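Putative vitamin-B12 independent methionine synthase family protein (Listeria monocytogenes, PDB 1YPX) probably transfers a methyl group from a folate to homocysteine to make methionine, in a zinc-dependent reaction that needs no cobalamin. Local coordinates at residues L38-V50 with V56-R68. Residues are numbered along the deposited sequence; the frame is centred on the assembly and turned at random.
Sequences LRKIENTEIKYIV and VGLKSITDGEFRR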
# COMPACT_ATOMS: atom_id res chain seq x y z
N LEU A 38 -4.76 21.56 -13.28
CA LEU A 38 -4.30 21.12 -11.96
C LEU A 38 -3.28 19.99 -12.10
O LEU A 38 -2.44 19.80 -11.23
CB LEU A 38 -5.50 20.60 -11.15
CG LEU A 38 -5.20 19.74 -9.92
CD1 LEU A 38 -4.49 20.59 -8.87
CD2 LEU A 38 -6.48 19.16 -9.34
N ARG A 39 -3.35 19.26 -13.20
CA ARG A 39 -2.44 18.15 -13.39
C ARG A 39 -0.98 18.58 -13.53
O ARG A 39 -0.08 17.92 -13.01
CB ARG A 39 -2.84 17.33 -14.61
CG ARG A 39 -2.00 16.08 -14.72
CD ARG A 39 -2.60 15.06 -15.65
NE ARG A 39 -1.77 13.86 -15.65
CZ ARG A 39 -1.98 12.81 -14.86
NH1 ARG A 39 -1.16 11.77 -14.93
NH2 ARG A 39 -3.00 12.79 -14.02
N LYS A 40 -0.77 19.69 -14.22
CA LYS A 40 0.58 20.21 -14.42
C LYS A 40 1.26 20.44 -13.08
O LYS A 40 2.33 19.89 -12.83
CB LYS A 40 0.53 21.52 -15.22
CG LYS A 40 0.54 21.34 -16.75
CD LYS A 40 1.88 20.77 -17.23
CE LYS A 40 1.93 20.60 -18.74
NZ LYS A 40 3.15 19.85 -19.19
N ILE A 41 0.65 21.25 -12.23
CA ILE A 41 1.25 21.51 -10.93
C ILE A 41 1.57 20.18 -10.23
O ILE A 41 2.68 19.98 -9.74
CB ILE A 41 0.32 22.35 -10.04
CG1 ILE A 41 -0.04 23.66 -10.75
CG2 ILE A 41 1.01 22.68 -8.73
CD1 ILE A 41 -1.35 24.27 -10.29
N GLU A 42 0.58 19.29 -10.19
CA GLU A 42 0.76 17.98 -9.57
C GLU A 42 2.04 17.37 -10.14
O GLU A 42 2.85 16.81 -9.41
CB GLU A 42 -0.41 17.04 -9.88
CG GLU A 42 -1.76 17.46 -9.35
CD GLU A 42 -2.78 16.34 -9.47
OE1 GLU A 42 -2.80 15.65 -10.52
OE2 GLU A 42 -3.56 16.13 -8.50
N ASN A 43 2.20 17.49 -11.45
CA ASN A 43 3.36 16.96 -12.14
C ASN A 43 4.66 17.55 -11.63
O ASN A 43 5.66 16.84 -11.50
CB ASN A 43 3.23 17.20 -13.64
CG ASN A 43 2.43 16.12 -14.33
OD1 ASN A 43 2.44 16.00 -15.56
ND2 ASN A 43 1.72 15.33 -13.54
N THR A 44 4.63 18.85 -11.35
CA THR A 44 5.78 19.58 -10.84
C THR A 44 6.03 19.14 -9.40
O THR A 44 7.15 18.81 -9.01
CB THR A 44 5.49 21.11 -10.85
OG1 THR A 44 5.09 21.50 -12.16
CG2 THR A 44 6.72 21.91 -10.43
N GLU A 45 4.96 19.13 -8.61
CA GLU A 45 5.06 18.73 -7.22
C GLU A 45 5.57 17.31 -7.07
O GLU A 45 6.51 17.08 -6.31
CB GLU A 45 3.71 18.88 -6.53
CG GLU A 45 3.29 20.34 -6.42
CD GLU A 45 4.42 21.23 -5.94
OE1 GLU A 45 4.78 21.14 -4.74
OE2 GLU A 45 4.96 22.02 -6.76
N ILE A 46 4.95 16.37 -7.78
CA ILE A 46 5.36 14.97 -7.72
C ILE A 46 6.85 14.90 -8.03
O ILE A 46 7.62 14.31 -7.27
CB ILE A 46 4.55 14.09 -8.73
CG1 ILE A 46 3.09 14.02 -8.28
CG2 ILE A 46 5.11 12.68 -8.80
CD1 ILE A 46 2.24 13.10 -9.12
N LYS A 47 7.26 15.53 -9.13
CA LYS A 47 8.67 15.54 -9.51
C LYS A 47 9.55 15.99 -8.35
O LYS A 47 10.62 15.41 -8.09
CB LYS A 47 8.91 16.46 -10.72
CG LYS A 47 8.62 15.81 -12.07
CD LYS A 47 9.37 16.51 -13.19
CE LYS A 47 9.08 15.88 -14.56
NZ LYS A 47 7.69 16.15 -15.03
N TYR A 48 9.10 17.01 -7.64
CA TYR A 48 9.85 17.51 -6.50
C TYR A 48 10.01 16.45 -5.40
O TYR A 48 11.10 16.29 -4.84
CB TYR A 48 9.19 18.78 -5.95
CG TYR A 48 9.75 19.21 -4.63
CD1 TYR A 48 9.02 19.01 -3.45
CD2 TYR A 48 11.04 19.74 -4.53
CE1 TYR A 48 9.55 19.32 -2.21
CE2 TYR A 48 11.58 20.06 -3.29
CZ TYR A 48 10.83 19.84 -2.13
OH TYR A 48 11.35 20.12 -0.89
N ILE A 49 8.94 15.71 -5.10
CA ILE A 49 9.01 14.66 -4.06
C ILE A 49 9.77 13.42 -4.56
O ILE A 49 10.31 12.65 -3.75
CB ILE A 49 7.59 14.22 -3.54
CG1 ILE A 49 6.80 13.49 -4.63
CG2 ILE A 49 6.81 15.43 -3.02
CD1 ILE A 49 5.48 12.91 -4.15
N VAL A 50 9.81 13.22 -5.87
CA VAL A 50 10.52 12.09 -6.45
C VAL A 50 12.01 12.23 -6.13
O VAL A 50 12.63 11.30 -5.64
CB VAL A 50 10.36 12.02 -7.99
CG1 VAL A 50 11.32 10.98 -8.57
CG2 VAL A 50 8.94 11.67 -8.35
N VAL A 56 17.15 11.18 0.08
CA VAL A 56 17.17 10.66 1.45
C VAL A 56 17.81 9.28 1.45
O VAL A 56 18.30 8.83 2.47
CB VAL A 56 15.74 10.59 2.11
CG1 VAL A 56 15.18 11.99 2.29
CG2 VAL A 56 14.80 9.72 1.28
N GLY A 57 17.81 8.62 0.29
CA GLY A 57 18.44 7.31 0.20
C GLY A 57 17.49 6.22 -0.21
O GLY A 57 17.91 5.10 -0.53
N LEU A 58 16.21 6.54 -0.19
CA LEU A 58 15.18 5.58 -0.56
C LEU A 58 15.43 4.96 -1.93
O LEU A 58 15.97 5.61 -2.83
CB LEU A 58 13.82 6.27 -0.52
CG LEU A 58 13.04 6.23 0.81
CD1 LEU A 58 13.96 6.08 2.03
CD2 LEU A 58 12.21 7.50 0.90
N LYS A 59 15.08 3.69 -2.08
CA LYS A 59 15.27 3.02 -3.36
C LYS A 59 13.92 2.97 -4.06
O LYS A 59 13.83 3.14 -5.28
CB LYS A 59 15.83 1.60 -3.15
CG LYS A 59 16.27 0.93 -4.45
CD LYS A 59 16.94 -0.42 -4.21
CE LYS A 59 17.65 -0.93 -5.48
NZ LYS A 59 18.89 -0.16 -5.81
N SER A 60 12.86 2.74 -3.28
CA SER A 60 11.52 2.71 -3.85
C SER A 60 11.00 4.14 -3.79
O SER A 60 11.13 4.81 -2.76
CB SER A 60 10.61 1.77 -3.04
OG SER A 60 10.23 2.37 -1.82
N ILE A 61 10.42 4.60 -4.90
CA ILE A 61 9.88 5.95 -5.00
C ILE A 61 8.40 5.94 -5.42
O ILE A 61 7.99 5.17 -6.29
CB ILE A 61 10.74 6.81 -6.03
CG1 ILE A 61 12.08 7.25 -5.41
CG2 ILE A 61 10.02 8.08 -6.40
CD1 ILE A 61 13.13 6.14 -5.16
N THR A 62 7.59 6.79 -4.78
CA THR A 62 6.15 6.89 -5.08
C THR A 62 5.78 8.29 -5.56
O THR A 62 6.64 9.13 -5.76
CB THR A 62 5.28 6.60 -3.82
OG1 THR A 62 5.52 7.60 -2.82
CG2 THR A 62 5.60 5.22 -3.24
N ASP A 63 4.50 8.53 -5.77
CA ASP A 63 4.10 9.85 -6.19
C ASP A 63 3.40 10.51 -5.00
O ASP A 63 2.69 11.50 -5.13
CB ASP A 63 3.21 9.79 -7.46
CG ASP A 63 1.79 9.31 -7.19
OD1 ASP A 63 1.45 8.97 -6.03
OD2 ASP A 63 1.01 9.28 -8.17
N GLY A 64 3.65 9.93 -3.82
CA GLY A 64 3.10 10.43 -2.57
C GLY A 64 1.59 10.50 -2.53
O GLY A 64 1.02 11.14 -1.64
N GLU A 65 0.96 9.83 -3.49
CA GLU A 65 -0.50 9.80 -3.61
C GLU A 65 -1.06 11.20 -3.71
O GLU A 65 -2.22 11.44 -3.37
CB GLU A 65 -1.12 9.03 -2.44
CG GLU A 65 -0.87 7.53 -2.56
CD GLU A 65 -1.33 6.74 -1.36
OE1 GLU A 65 -2.50 6.93 -0.91
OE2 GLU A 65 -0.53 5.90 -0.87
N PHE A 66 -0.22 12.09 -4.23
CA PHE A 66 -0.54 13.50 -4.43
C PHE A 66 -1.77 13.79 -5.28
O PHE A 66 -2.45 14.79 -5.07
CB PHE A 66 0.67 14.20 -5.04
CG PHE A 66 1.68 14.66 -4.03
CD1 PHE A 66 1.88 13.94 -2.86
CD2 PHE A 66 2.42 15.82 -4.24
CE1 PHE A 66 2.79 14.37 -1.91
CE2 PHE A 66 3.33 16.26 -3.29
CZ PHE A 66 3.52 15.54 -2.12
N ARG A 67 -2.07 12.92 -6.24
CA ARG A 67 -3.22 13.14 -7.10
C ARG A 67 -4.46 12.60 -6.40
O ARG A 67 -5.57 12.70 -6.92
CB ARG A 67 -3.06 12.42 -8.43
CG ARG A 67 -1.82 12.78 -9.23
CD ARG A 67 -1.74 11.87 -10.45
NE ARG A 67 -0.43 11.91 -11.10
CZ ARG A 67 0.05 12.97 -11.74
NH1 ARG A 67 1.26 12.90 -12.30
NH2 ARG A 67 -0.66 14.08 -11.83
N ARG A 68 -4.25 12.02 -5.22
CA ARG A 68 -5.33 11.44 -4.43
C ARG A 68 -6.01 10.32 -5.19
O ARG A 68 -6.84 10.59 -6.06
CB ARG A 68 -6.36 12.50 -4.06
CG ARG A 68 -5.84 13.59 -3.17
CD ARG A 68 -6.99 14.28 -2.47
NE ARG A 68 -7.66 13.34 -1.56
CZ ARG A 68 -8.67 12.55 -1.89
NH1 ARG A 68 -9.18 11.73 -0.98
NH2 ARG A 68 -9.19 12.60 -3.11
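R67 and F66, in the loop after strand 60-61, pack against I46 and I49 of helix 35-56, joining an outer helix to the first strand of the sheet in a TIM-barrel-like fold. The extended chain of R67 reaches across the helix, and NH2 gives E42 OE1 a bent salt-bridging hydrogen bond of 3.0 Å from above the carboxylate plane. The R39 guanidinium lies flat on one face of that of R67, planes 14° and centres 3.7 Å apart; D119 pairs with R39 NH1, which would ease the meeting of cations. The opposite face meets I46 CD1, 3.3 Å from R67 NH1, an apolar cover suited to a flat guanidinium.

Apolar packing continues toward the strand, where V50 CG1 meets I61 CG2 at 3.8 Å; the aliphatic CB of D63 lies 3.7 Å from I46 CG2. Two bonds shape the turn: T62 OG1, also hydrogen-bonded to G13 O, accepts from G64 N (an ST turn) and D63 OD1 from E65 N (an Asx turn); position 64, at positive phi, suits glycine. F66 turns its ring to I49, whose CG1 stands between backbone N and carbonyl carbon (chi1 67°), placing CD1 3.8 Å from the ring centroid, a CH-pi contact 10° off the normal.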